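Local structure of beta-fructofuranosidase (Bifidobacterium adolescentis, 6NOB) at residues 45-48 against 52-55; 79-84 against 246-251; 90-95 against 123-128; 155-160 against 182-187. The protein probably hydrolyses the terminal beta-fructofuranoside bond of sugars such as sucrose. All coordinates share one frame; numbering follows the deposited sequence.

Interaction 1. Residues 45-48 against 52-55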
loop_
_atom_site.group_PDB
_atom_site.type_symbol
_atom_site.label_atom_id
_atom_site.label_comp_id
_atom_site.label_asym_id
_atom_site.label_seq_id
_atom_site.Cartn_x
_atom_site.Cartn_y
_atom_site.Cartn_z
ATOM N N THR A 45 14.100 -31.387 4.217
ATOM C CA THR A 45 13.191 -31.658 5.320
ATOM C C THR A 45 12.900 -30.363 6.061
ATOM O O THR A 45 13.822 -29.603 6.376
ATOM C CB THR A 45 13.777 -32.697 6.278
ATOM O OG1 THR A 45 14.007 -33.922 5.572
ATOM C CG2 THR A 45 12.820 -32.955 7.433
ATOM N N MET A 46 11.624 -30.110 6.321
ATOM C CA MET A 46 11.250 -28.979 7.153
ATOM C C MET A 46 11.805 -29.190 8.559
ATOM O O MET A 46 11.669 -30.292 9.110
ATOM C CB MET A 46 9.731 -28.822 7.198
ATOM C CG MET A 46 9.249 -27.605 7.971
ATOM S SD MET A 46 7.467 -27.346 7.834
ATOM C CE MET A 46 7.308 -26.963 6.092
ATOM N N PRO A 47 12.457 -28.190 9.151
ATOM C CA PRO A 47 12.962 -28.349 10.522
ATOM C C PRO A 47 11.843 -28.727 11.481
ATOM O O PRO A 47 10.705 -28.270 11.348
ATOM C CB PRO A 47 13.544 -26.968 10.845
ATOM C CG PRO A 47 13.896 -26.395 9.514
ATOM C CD PRO A 47 12.843 -26.896 8.565
ATOM N N ILE A 48 12.185 -29.572 12.460
ATOM C CA ILE A 48 11.175 -30.194 13.314
ATOM C C ILE A 48 10.314 -29.142 13.999
ATOM O O ILE A 48 9.083 -29.263 14.046
ATOM C CB ILE A 48 11.843 -31.120 14.347
ATOM C CG1 ILE A 48 12.963 -31.934 13.700
ATOM C CG2 ILE A 48 10.807 -32.035 14.981
ATOM C CD1 ILE A 48 13.904 -32.568 14.710
ATOM N N ARG A 52 5.948 -23.714 9.427
ATOM C CA ARG A 52 6.064 -23.153 8.091
ATOM C C ARG A 52 7.542 -22.955 7.785
ATOM O O ARG A 52 8.339 -22.663 8.679
ATOM C CB ARG A 52 5.309 -21.821 7.961
ATOM C CG ARG A 52 3.798 -21.973 7.914
ATOM C CD ARG A 52 3.085 -20.635 8.036
ATOM N NE ARG A 52 1.643 -20.783 7.854
ATOM C CZ ARG A 52 0.750 -19.844 8.152
ATOM N NH1 ARG A 52 1.147 -18.681 8.651
ATOM N NH2 ARG A 52 -0.543 -20.068 7.953
ATOM N N HIS A 53 7.905 -23.126 6.517
ATOM C CA HIS A 53 9.301 -22.998 6.124
ATOM C C HIS A 53 9.393 -22.580 4.665
ATOM O O HIS A 53 8.638 -23.067 3.819
ATOM C CB HIS A 53 10.069 -24.308 6.350
ATOM C CG HIS A 53 11.534 -24.211 6.050
ATOM N ND1 HIS A 53 12.443 -23.677 6.937
ATOM C CD2 HIS A 53 12.247 -24.581 4.958
ATOM C CE1 HIS A 53 13.653 -23.722 6.407
ATOM N NE2 HIS A 53 13.561 -24.265 5.206
ATOM N N HIS A 54 10.328 -21.677 4.386
ATOM C CA HIS A 54 10.628 -21.236 3.029
ATOM C C HIS A 54 11.801 -22.063 2.515
ATOM O O HIS A 54 12.932 -21.904 2.985
ATOM C CB HIS A 54 10.943 -19.741 3.015
ATOM C CG HIS A 54 11.469 -19.233 1.706
ATOM N ND1 HIS A 54 12.080 -18.003 1.582
ATOM C CD2 HIS A 54 11.465 -19.777 0.465
ATOM C CE1 HIS A 54 12.438 -17.814 0.325
ATOM N NE2 HIS A 54 12.078 -18.877 -0.373
ATOM N N PHE A 55 11.528 -22.949 1.560
ATOM C CA PHE A 55 12.559 -23.767 0.936
ATOM C C PHE A 55 13.165 -23.036 -0.252
ATOM O O PHE A 55 12.459 -22.369 -1.013
ATOM C CB PHE A 55 11.988 -25.105 0.461
ATOM C CG PHE A 55 11.530 -26.007 1.567
ATOM C CD1 PHE A 55 12.406 -26.904 2.153
ATOM C CD2 PHE A 55 10.217 -25.977 2.003
ATOM C CE1 PHE A 55 11.985 -27.745 3.164
ATOM C CE2 PHE A 55 9.790 -26.816 3.013
ATOM C CZ PHE A 55 10.675 -27.702 3.594
#
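M46 and P47 lie in the loop of a beta-arch and fold back on H53 and F55 of strand 52-58. The loop follows strand 40-45, an edge strand of one antiparallel sheet. It leads into an edge strand of a second such sheet. No hydrogen bond crosses between 45-48 and 52-55. Side chains make most of the contact, and the F55 rim also meets the backbone of T45 and M46. M46 has CG anti to its backbone N (chi1 -176°), and the chain then bends at its third torsion. The bend lays CE against H53 CB at 3.8 Å, and M46 CG reaches the same H53 CB, also at 3.8 Å. M46 and H53 thus run past each other in opposite senses. P47 crosses H53 at about a right angle. Its CD sits over one face of the imidazole, 3.9 Å from the ring centroid, in a CH-pi contact. Within the strand, H53 CD2 lies 3.5 Å above the middle of the F55 ring. F55 CZ is 3.8 Å from M46 N and 3.9 Å from M46 CB. Beyond the contact, M46 and F55 both pack on A21 and L72. H53 ND1 is hydrogen-bonded to E50 OE1 in the same loop. The imidazole is therefore held by a carboxylate at its nitrogen and by proline over its face, while dispersion rather than backbone pairing joins the strand to the loop.

Interaction 2. Residues 79-84 against 246-251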
loop_
_atom_site.group_PDB
_atom_site.type_symbol
_atom_site.label_atom_id
_atom_site.label_comp_id
_atom_site.label_asym_id
_atom_site.label_seq_id
_atom_site.Cartn_x
_atom_site.Cartn_y
_atom_site.Cartn_z
ATOM N N LEU A 79 10.299 -19.902 -9.483
ATOM C CA LEU A 79 11.670 -20.098 -9.933
ATOM C C LEU A 79 12.418 -18.774 -9.864
ATOM O O LEU A 79 11.848 -17.709 -10.111
ATOM C CB LEU A 79 11.707 -20.633 -11.366
ATOM C CG LEU A 79 11.294 -22.084 -11.608
ATOM C CD1 LEU A 79 11.107 -22.332 -13.097
ATOM C CD2 LEU A 79 12.323 -23.040 -11.025
ATOM N N SER A 80 13.707 -18.844 -9.536
ATOM C CA SER A 80 14.496 -17.635 -9.351
ATOM C C SER A 80 15.956 -17.927 -9.682
ATOM O O SER A 80 16.314 -19.035 -10.095
ATOM C CB SER A 80 14.331 -17.093 -7.925
ATOM O OG SER A 80 15.169 -15.975 -7.699
ATOM N N GLU A 81 16.795 -16.902 -9.513
ATOM C CA GLU A 81 18.244 -16.991 -9.708
ATOM C C GLU A 81 18.611 -17.307 -11.158
ATOM O O GLU A 81 19.532 -18.078 -11.431
ATOM C CB GLU A 81 18.877 -18.004 -8.753
ATOM C CG GLU A 81 18.840 -17.566 -7.298
ATOM C CD GLU A 81 19.392 -16.167 -7.093
ATOM O OE1 GLU A 81 18.751 -15.374 -6.371
ATOM O OE2 GLU A 81 20.466 -15.858 -7.650
ATOM N N CYS A 82 17.894 -16.698 -12.092
ATOM C CA CYS A 82 18.297 -16.709 -13.486
ATOM C C CYS A 82 19.335 -15.616 -13.737
ATOM O O CYS A 82 19.693 -14.845 -12.843
ATOM C CB CYS A 82 17.070 -16.542 -14.382
ATOM S SG CYS A 82 16.293 -14.917 -14.291
ATOM N N ASP A 83 19.855 -15.577 -14.961
ATOM C CA ASP A 83 20.682 -14.452 -15.366
ATOM C C ASP A 83 19.817 -13.204 -15.471
ATOM O O ASP A 83 18.678 -13.259 -15.941
ATOM C CB ASP A 83 21.369 -14.734 -16.703
ATOM C CG ASP A 83 22.509 -15.728 -16.580
ATOM O OD1 ASP A 83 22.902 -16.043 -15.438
ATOM O OD2 ASP A 83 23.012 -16.191 -17.630
ATOM N N ASP A 84 20.357 -12.077 -15.004
ATOM C CA ASP A 84 19.683 -10.781 -15.080
ATOM C C ASP A 84 18.309 -10.844 -14.409
ATOM O O ASP A 84 17.267 -10.596 -15.021
ATOM C CB ASP A 84 19.576 -10.311 -16.534
ATOM C CG ASP A 84 20.932 -10.201 -17.208
ATOM O OD1 ASP A 84 21.817 -9.515 -16.658
ATOM O OD2 ASP A 84 21.116 -10.812 -18.282
ATOM N N GLY A 246 20.131 -4.864 -5.607
ATOM C CA GLY A 246 18.794 -4.644 -6.116
ATOM C C GLY A 246 17.839 -5.806 -5.956
ATOM O O GLY A 246 16.665 -5.673 -6.328
ATOM N N VAL A 247 18.290 -6.937 -5.408
ATOM C CA VAL A 247 17.454 -8.130 -5.307
ATOM C C VAL A 247 17.502 -8.719 -3.901
ATOM O O VAL A 247 16.461 -8.914 -3.263
ATOM C CB VAL A 247 17.872 -9.183 -6.352
ATOM C CG1 VAL A 247 17.078 -10.465 -6.160
ATOM C CG2 VAL A 247 17.686 -8.645 -7.762
ATOM N N HIS A 248 18.702 -9.012 -3.406
ATOM C CA HIS A 248 18.870 -9.752 -2.163
ATOM C C HIS A 248 19.094 -8.819 -0.979
ATOM O O HIS A 248 19.702 -7.753 -1.108
ATOM C CB HIS A 248 20.041 -10.727 -2.273
ATOM C CG HIS A 248 19.924 -11.680 -3.420
ATOM N ND1 HIS A 248 20.530 -11.456 -4.637
ATOM C CD2 HIS A 248 19.270 -12.861 -3.535
ATOM C CE1 HIS A 248 20.255 -12.459 -5.453
ATOM N NE2 HIS A 248 19.493 -13.324 -4.809
ATOM N N VAL A 249 18.600 -9.244 0.196
ATOM C CA VAL A 249 18.780 -8.496 1.435
ATOM C C VAL A 249 20.041 -8.983 2.133
ATOM O O VAL A 249 20.472 -10.129 1.966
ATOM C CB VAL A 249 17.543 -8.623 2.352
ATOM C CG1 VAL A 249 17.493 -9.994 3.018
ATOM C CG2 VAL A 249 17.543 -7.525 3.398
ATOM N N ARG A 250 20.643 -8.098 2.917
ATOM C CA ARG A 250 21.797 -8.412 3.749
ATOM C C ARG A 250 21.441 -8.168 5.217
ATOM O O ARG A 250 20.286 -7.891 5.556
ATOM C CB ARG A 250 23.016 -7.602 3.302
ATOM C CG ARG A 250 23.598 -8.086 1.987
ATOM C CD ARG A 250 23.861 -9.584 2.040
ATOM N NE ARG A 250 24.487 -10.080 0.819
ATOM C CZ ARG A 250 25.097 -11.255 0.716
ATOM N NH1 ARG A 250 25.170 -12.063 1.766
ATOM N NH2 ARG A 250 25.639 -11.622 -0.436
ATOM N N VAL A 251 22.460 -8.239 6.081
ATOM C CA VAL A 251 22.236 -8.402 7.514
ATOM C C VAL A 251 21.385 -7.265 8.070
ATOM O O VAL A 251 21.523 -6.099 7.675
ATOM C CB VAL A 251 23.585 -8.513 8.247
ATOM C CG1 VAL A 251 24.475 -7.321 7.929
ATOM C CG2 VAL A 251 23.379 -8.664 9.751
#
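E81 and H248 approach from opposite directions and share one hydrogen bond at the protein surface. H248 NE2 donates to E81 OE1 at 2.7 Å, with an N-H...O angle of 158°. The carboxylate oxygen lies in the imidazole plane, so the bond leaves the ring at its edge. At the acceptor, the N-H reaches OE1 on its syn side, 21° out of the carboxylate plane. The E81 chain starts with CG beside the backbone N and bends at its second torsion (chi2 -51°), which swings the carboxylate over to the histidine. The second ring nitrogen, H248 ND1, is hydrogen-bonded to D245. With a carboxylate at each nitrogen, the imidazole is likely to be drawn toward its charged form. With a leucine in place of E81, H248 NE2 would probably lose its acceptor, and the ring would keep D245 as its remaining carboxylate mate.

Nonpolar packing supports the pair from one segment. V247 CG1 lies 3.8 Å above the centre of the H248 ring. The V247 side chain also touches L85 and L86 of helix 85-88.

Among the polar contacts beyond the pair, R15 serves 79-84 twice: NH1 bonds to E81 O, and NH2 forms a salt bridge with D83 OD1.

This is a surface His-carboxylate hydrogen bond. It ties the turn after strand 72-80 to the connection between strands 235-243 and 253-256, neighbours in one antiparallel sheet of the catalytic domain.

Interaction 3. Residues 90-95 against 123-128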
loop_
_atom_site.group_PDB
_atom_site.type_symbol
_atom_site.label_atom_id
_atom_site.label_comp_id
_atom_site.label_asym_id
_atom_site.label_seq_id
_atom_site.Cartn_x
_atom_site.Cartn_y
_atom_site.Cartn_z
ATOM N N VAL A 90 11.213 -13.354 -11.383
ATOM C CA VAL A 90 10.902 -14.735 -11.033
ATOM C C VAL A 90 9.747 -15.217 -11.899
ATOM O O VAL A 90 9.058 -14.414 -12.540
ATOM C CB VAL A 90 10.560 -14.872 -9.536
ATOM C CG1 VAL A 90 11.741 -14.442 -8.674
ATOM C CG2 VAL A 90 9.314 -14.067 -9.194
ATOM N N ARG A 91 9.535 -16.529 -11.934
ATOM C CA ARG A 91 8.397 -17.130 -12.614
ATOM C C ARG A 91 7.627 -17.965 -11.607
ATOM O O ARG A 91 8.201 -18.850 -10.963
ATOM C CB ARG A 91 8.834 -17.993 -13.800
ATOM C CG ARG A 91 9.531 -17.225 -14.911
ATOM C CD ARG A 91 8.660 -16.110 -15.469
ATOM N NE ARG A 91 9.233 -15.534 -16.684
ATOM C CZ ARG A 91 10.130 -14.553 -16.697
ATOM N N TYR A 92 6.336 -17.682 -11.473
ATOM C CA TYR A 92 5.530 -18.319 -10.442
ATOM C C TYR A 92 5.429 -19.823 -10.672
ATOM O O TYR A 92 5.341 -20.294 -11.810
ATOM C CB TYR A 92 4.135 -17.699 -10.408
ATOM C CG TYR A 92 3.305 -18.151 -9.231
ATOM C CD1 TYR A 92 3.591 -17.708 -7.947
ATOM C CD2 TYR A 92 2.240 -19.026 -9.401
ATOM C CE1 TYR A 92 2.841 -18.120 -6.863
ATOM C CE2 TYR A 92 1.482 -19.444 -8.324
ATOM C CZ TYR A 92 1.787 -18.987 -7.058
ATOM O OH TYR A 92 1.036 -19.399 -5.984
ATOM N N VAL A 93 5.455 -20.576 -9.574
ATOM C CA VAL A 93 5.266 -22.022 -9.579
ATOM C C VAL A 93 4.074 -22.340 -8.686
ATOM O O VAL A 93 4.041 -21.931 -7.520
ATOM C CB VAL A 93 6.527 -22.765 -9.104
ATOM C CG1 VAL A 93 6.233 -24.248 -8.923
ATOM C CG2 VAL A 93 7.665 -22.567 -10.098
ATOM N N ASN A 94 3.099 -23.060 -9.236
ATOM C CA ASN A 94 1.857 -23.378 -8.533
ATOM C C ASN A 94 1.938 -24.809 -8.015
ATOM O O ASN A 94 1.773 -25.768 -8.772
ATOM C CB ASN A 94 0.654 -23.190 -9.453
ATOM C CG ASN A 94 -0.630 -23.745 -8.859
ATOM O OD1 ASN A 94 -0.808 -23.780 -7.638
ATOM N ND2 ASN A 94 -1.531 -24.194 -9.726
ATOM N N MET A 95 2.193 -24.950 -6.714
ATOM C CA MET A 95 2.123 -26.241 -6.043
ATOM C C MET A 95 1.047 -26.247 -4.965
ATOM O O MET A 95 1.084 -27.078 -4.052
ATOM C CB MET A 95 3.481 -26.617 -5.449
ATOM C CG MET A 95 3.729 -28.112 -5.399
ATOM S SD MET A 95 5.413 -28.541 -4.928
ATOM C CE MET A 95 5.263 -30.325 -4.824
ATOM N N GLU A 123 -0.749 -6.142 -8.285
ATOM C CA GLU A 123 -1.196 -7.177 -7.370
ATOM C C GLU A 123 -0.150 -8.279 -7.370
ATOM O O GLU A 123 0.529 -8.490 -8.384
ATOM C CB GLU A 123 -2.558 -7.765 -7.776
ATOM C CG GLU A 123 -3.682 -6.754 -7.944
ATOM C CD GLU A 123 -4.945 -7.386 -8.502
ATOM O OE1 GLU A 123 -4.959 -8.624 -8.680
ATOM O OE2 GLU A 123 -5.922 -6.649 -8.765
ATOM N N PRO A 124 0.017 -8.986 -6.257
ATOM C CA PRO A 124 0.880 -10.171 -6.265
ATOM C C PRO A 124 0.231 -11.291 -7.065
ATOM O O PRO A 124 -0.933 -11.214 -7.464
ATOM C CB PRO A 124 1.008 -10.531 -4.784
ATOM C CG PRO A 124 -0.245 -10.000 -4.170
ATOM C CD PRO A 124 -0.563 -8.738 -4.926
ATOM N N PHE A 125 1.017 -12.343 -7.313
ATOM C CA PHE A 125 0.493 -13.513 -8.011
ATOM C C PHE A 125 -0.776 -14.023 -7.342
ATOM O O PHE A 125 -1.791 -14.266 -8.001
ATOM C CB PHE A 125 1.547 -14.622 -8.051
ATOM C CG PHE A 125 2.769 -14.279 -8.850
ATOM C CD1 PHE A 125 2.663 -13.865 -10.167
ATOM C CD2 PHE A 125 4.029 -14.381 -8.284
ATOM C CE1 PHE A 125 3.791 -13.556 -10.903
ATOM C CE2 PHE A 125 5.160 -14.073 -9.014
ATOM C CZ PHE A 125 5.042 -13.662 -10.325
ATOM N N ALA A 126 -0.730 -14.177 -6.022
ATOM C CA ALA A 126 -1.855 -14.645 -5.226
ATOM C C ALA A 126 -1.572 -14.281 -3.773
ATOM O O ALA A 126 -0.603 -13.575 -3.474
ATOM C CB ALA A 126 -2.067 -16.151 -5.417
ATOM N N ARG A 127 -2.418 -14.776 -2.866
ATOM C CA ARG A 127 -2.274 -14.577 -1.426
ATOM C C ARG A 127 -2.449 -13.108 -1.041
ATOM O O ARG A 127 -3.058 -12.337 -1.789
ATOM C CB ARG A 127 -0.924 -15.119 -0.938
ATOM C CG ARG A 127 -0.556 -16.502 -1.489
ATOM C CD ARG A 127 -1.458 -17.612 -0.949
ATOM N NE ARG A 127 -2.644 -17.832 -1.775
ATOM C CZ ARG A 127 -2.673 -18.605 -2.857
ATOM N NH1 ARG A 127 -1.576 -19.231 -3.257
ATOM N NH2 ARG A 127 -3.798 -18.748 -3.545
ATOM N N TRP A 128 -1.923 -12.713 0.118
ATOM C CA TRP A 128 -2.250 -11.437 0.748
ATOM C C TRP A 128 -1.120 -10.427 0.599
ATOM O O TRP A 128 0.059 -10.776 0.710
ATOM C CB TRP A 128 -2.560 -11.633 2.237
ATOM C CG TRP A 128 -2.576 -10.359 3.044
ATOM C CD1 TRP A 128 -1.495 -9.691 3.553
ATOM C CD2 TRP A 128 -3.733 -9.619 3.460
ATOM N NE1 TRP A 128 -1.908 -8.576 4.241
ATOM C CE2 TRP A 128 -3.276 -8.510 4.202
ATOM C CE3 TRP A 128 -5.109 -9.783 3.272
ATOM C CZ2 TRP A 128 -4.145 -7.571 4.756
ATOM C CZ3 TRP A 128 -5.971 -8.848 3.824
ATOM C CH2 TRP A 128 -5.485 -7.759 4.558
#
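Y92 and F125 pack against each other in the protein interior, each putting its CB over the other's ring. Y92 CB stands 3.8 Å from the F125 ring centroid, almost on the ring normal. In return, F125 CB lies 4.1 Å from the Y92 centroid, displaced toward the rim. The two planes are inclined by 43°, and the nearest ring atoms are Y92 CD1 and F125 CD2 at 3.4 Å. V90 adds CG2 at the edge of the F125 ring, 4.2 Å from CE2. Were F125 an alanine, a gap would be likely to open beside Y92 CB, leaving the tyrosine ring freer to turn.

Further out, R127 NH1 comes to 3.8 Å from Y92 OH. This arginine has stronger partners: NH1 bonds to the R75 carbonyl, and NH2 forms a salt bridge with D99. A126 CB covers one face of its guanidinium. The backbone of 90-95 is set by pairing of R91 with L79 and V93 with G77. R117 bonds to the carbonyls of P124 and F125.

The contact packs edge strand 91-92, next to strand 72-80 in its sheet, on the segment entering strand 127-138 of the family 32 N-terminal domain. It is CH-pi and apolar at its centre, with the arginine's charge met outside it by D99.

Interaction 4. Residues 155-160 against 182-187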
loop_
_atom_site.group_PDB
_atom_site.type_symbol
_atom_site.label_atom_id
_atom_site.label_comp_id
_atom_site.label_asym_id
_atom_site.label_seq_id
_atom_site.Cartn_x
_atom_site.Cartn_y
_atom_site.Cartn_z
ATOM N N TRP A 155 -4.435 -11.417 6.477
ATOM C CA TRP A 155 -3.192 -10.960 7.080
ATOM C C TRP A 155 -2.600 -12.058 7.958
ATOM O O TRP A 155 -3.326 -12.826 8.594
ATOM C CB TRP A 155 -3.434 -9.689 7.897
ATOM C CG TRP A 155 -2.174 -9.075 8.430
ATOM C CD1 TRP A 155 -1.444 -8.066 7.864
ATOM C CD2 TRP A 155 -1.494 -9.431 9.640
ATOM N NE1 TRP A 155 -0.349 -7.778 8.645
ATOM C CE2 TRP A 155 -0.358 -8.602 9.741
ATOM C CE3 TRP A 155 -1.735 -10.371 10.648
ATOM C CZ2 TRP A 155 0.532 -8.686 10.807
ATOM C CZ3 TRP A 155 -0.847 -10.456 11.702
ATOM C CH2 TRP A 155 0.271 -9.618 11.775
ATOM N N ASP A 156 -1.273 -12.137 7.983
ATOM C CA ASP A 156 -0.560 -13.100 8.817
ATOM C C ASP A 156 0.855 -12.575 9.033
ATOM O O ASP A 156 1.147 -11.408 8.747
ATOM C CB ASP A 156 -0.573 -14.496 8.183
ATOM C CG ASP A 156 -0.522 -15.611 9.212
ATOM O OD1 ASP A 156 -0.069 -15.361 10.349
ATOM O OD2 ASP A 156 -0.935 -16.741 8.876
ATOM N N ASN A 157 1.737 -13.439 9.540
ATOM C CA ASN A 157 3.115 -13.048 9.819
ATOM C C ASN A 157 3.756 -12.433 8.579
ATOM O O ASN A 157 3.726 -13.014 7.490
ATOM C CB ASN A 157 3.918 -14.257 10.297
ATOM C CG ASN A 157 3.514 -14.710 11.692
ATOM O OD1 ASN A 157 3.389 -13.899 12.612
ATOM N ND2 ASN A 157 3.309 -16.015 11.855
ATOM N N MET A 158 4.339 -11.252 8.758
ATOM C CA MET A 158 4.582 -10.343 7.649
ATOM C C MET A 158 5.931 -10.594 6.986
ATOM O O MET A 158 6.964 -10.669 7.660
ATOM C CB MET A 158 4.489 -8.896 8.134
ATOM C CG MET A 158 3.077 -8.341 8.072
ATOM S SD MET A 158 2.516 -8.165 6.366
ATOM C CE MET A 158 1.387 -9.541 6.185
ATOM N N HIS A 159 5.901 -10.728 5.661
ATOM C CA HIS A 159 7.064 -10.758 4.788
ATOM C C HIS A 159 7.137 -9.448 4.010
ATOM O O HIS A 159 6.225 -8.619 4.050
ATOM C CB HIS A 159 6.998 -11.930 3.799
ATOM C CG HIS A 159 6.775 -13.271 4.427
ATOM N ND1 HIS A 159 5.731 -13.531 5.289
ATOM C CD2 HIS A 159 7.443 -14.439 4.281
ATOM C CE1 HIS A 159 5.780 -14.797 5.664
ATOM N NE2 HIS A 159 6.809 -15.370 5.065
ATOM N N TRP A 160 8.226 -9.284 3.263
ATOM C CA TRP A 160 8.364 -8.202 2.293
ATOM C C TRP A 160 8.389 -8.809 0.895
ATOM O O TRP A 160 9.317 -9.549 0.551
ATOM C CB TRP A 160 9.631 -7.389 2.543
ATOM C CG TRP A 160 9.475 -6.280 3.535
ATOM C CD1 TRP A 160 8.758 -6.308 4.695
ATOM C CD2 TRP A 160 10.060 -4.976 3.454
ATOM N NE1 TRP A 160 8.864 -5.102 5.344
ATOM C CE2 TRP A 160 9.657 -4.266 4.600
ATOM C CE3 TRP A 160 10.885 -4.340 2.522
ATOM C CZ2 TRP A 160 10.049 -2.951 4.840
ATOM C CZ3 TRP A 160 11.270 -3.035 2.759
ATOM C CH2 TRP A 160 10.855 -2.354 3.908
ATOM N N PRO A 182 12.494 -15.911 12.849
ATOM C CA PRO A 182 12.382 -17.382 12.825
ATOM C C PRO A 182 11.484 -17.953 13.911
ATOM O O PRO A 182 10.770 -18.933 13.664
ATOM C CB PRO A 182 13.837 -17.836 12.997
ATOM C CG PRO A 182 14.648 -16.700 12.431
ATOM C CD PRO A 182 13.893 -15.452 12.794
ATOM N N GLU A 183 11.489 -17.354 15.106
ATOM C CA GLU A 183 10.694 -17.881 16.209
ATOM C C GLU A 183 9.197 -17.806 15.936
ATOM O O GLU A 183 8.422 -18.502 16.603
ATOM C CB GLU A 183 11.025 -17.130 17.500
ATOM C CG GLU A 183 12.494 -17.170 17.886
ATOM C CD GLU A 183 13.232 -15.899 17.511
ATOM O OE1 GLU A 183 12.927 -15.321 16.450
ATOM O OE2 GLU A 183 14.120 -15.474 18.278
ATOM N N LEU A 184 8.770 -16.985 14.975
ATOM C CA LEU A 184 7.348 -16.877 14.674
ATOM C C LEU A 184 6.796 -18.144 14.036
ATOM O O LEU A 184 5.574 -18.326 14.002
ATOM C CB LEU A 184 7.096 -15.675 13.765
ATOM C CG LEU A 184 7.164 -14.326 14.484
ATOM C CD1 LEU A 184 7.183 -13.181 13.494
ATOM C CD2 LEU A 184 6.002 -14.180 15.454
ATOM N N HIS A 185 7.666 -19.019 13.532
ATOM C CA HIS A 185 7.258 -20.291 12.958
ATOM C C HIS A 185 7.562 -21.475 13.865
ATOM O O HIS A 185 7.272 -22.615 13.489
ATOM C CB HIS A 185 7.929 -20.492 11.595
ATOM C CG HIS A 185 7.370 -19.617 10.517
ATOM N ND1 HIS A 185 7.967 -19.478 9.285
ATOM C CD2 HIS A 185 6.267 -18.831 10.492
ATOM C CE1 HIS A 185 7.258 -18.644 8.545
ATOM N NE2 HIS A 185 6.221 -18.238 9.254
ATOM N N THR A 186 8.135 -21.239 15.045
ATOM C CA THR A 186 8.358 -22.290 16.027
ATOM C C THR A 186 7.607 -22.045 17.324
ATOM O O THR A 186 7.635 -22.903 18.214
ATOM C CB THR A 186 9.856 -22.442 16.329
ATOM O OG1 THR A 186 10.393 -21.181 16.751
ATOM C CG2 THR A 186 10.596 -22.907 15.092
ATOM N N ASP A 187 6.940 -20.901 17.458
ATOM C CA ASP A 187 6.185 -20.555 18.662
ATOM C C ASP A 187 4.853 -19.974 18.197
ATOM O O ASP A 187 4.797 -18.832 17.730
ATOM C CB ASP A 187 6.960 -19.569 19.527
ATOM C CG ASP A 187 6.296 -19.310 20.866
ATOM O OD1 ASP A 187 5.149 -19.766 21.072
ATOM O OD2 ASP A 187 6.928 -18.649 21.718
HETATM O O HOH W 1 3.523 -17.240 9.099
HETATM O O HOH W 2 3.122 -17.186 14.571
#
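N157 and L184 make the close part of this contact. The amide oxygen N157 OD1 lies against both methyls of the leucine, 3.9 Å from L184 CD2 and slightly further from CD1. N157 CG is anti to the carbonyl carbon (chi1 -71°), which places the amide beside L184. The oxygen still has a polar mate, because OD1 is hydrogen-bonded to G192 N. D156 OD1 accepts a hydrogen bond from N157 N at 2.8 Å, on the anti side of the carboxylate.

The amide nitrogen faces a looser, watered side. N157 ND2 donates to two waters, each 3.0 Å away. The first also bonds to H185 NE2 at 2.9 Å. The second donates to L184 O at 2.8 Å. Directly, N157 ND2 comes no closer to H185 than 4.3 Å, at the edge of the ring. Water thus joins the two segments where their own atoms do not bond, and the amide is bound at both ends.

Both segments are connections into strands: 155-160 runs into strand 159-165, and the 3-10 turn 182-185 precedes strand 190-202. These strands belong to successive sheets, an arrangement consistent with neighbouring blades of the family 32 five-bladed beta-propeller.

How the interactions relate
Three of the pairs touch directly. Interactions 1 and 4 meet through a salt bridge, R52 NH1 to D156 OD2 at 2.9 Å. Interactions 2 and 3 share a sheet, with L79 N probably hydrogen-bonded to R91 O at 2.8 Å. Interactions 3 and 4 pack where W128 CD2 comes within 3.6 Å of W155 N. Interactions 1 and 2 stay about 8 Å apart at their nearest atoms. W128 opens the WMNDPNG sequence, which in family 32 carries the nucleophilic aspartate. W128, at the end of segment 123-128, and W155, which packs on it, therefore probably lie near the active site. W155 NE1 is hydrogen-bonded to a bound di(hydroxyethyl)ether, probably from the crystallisation liquor.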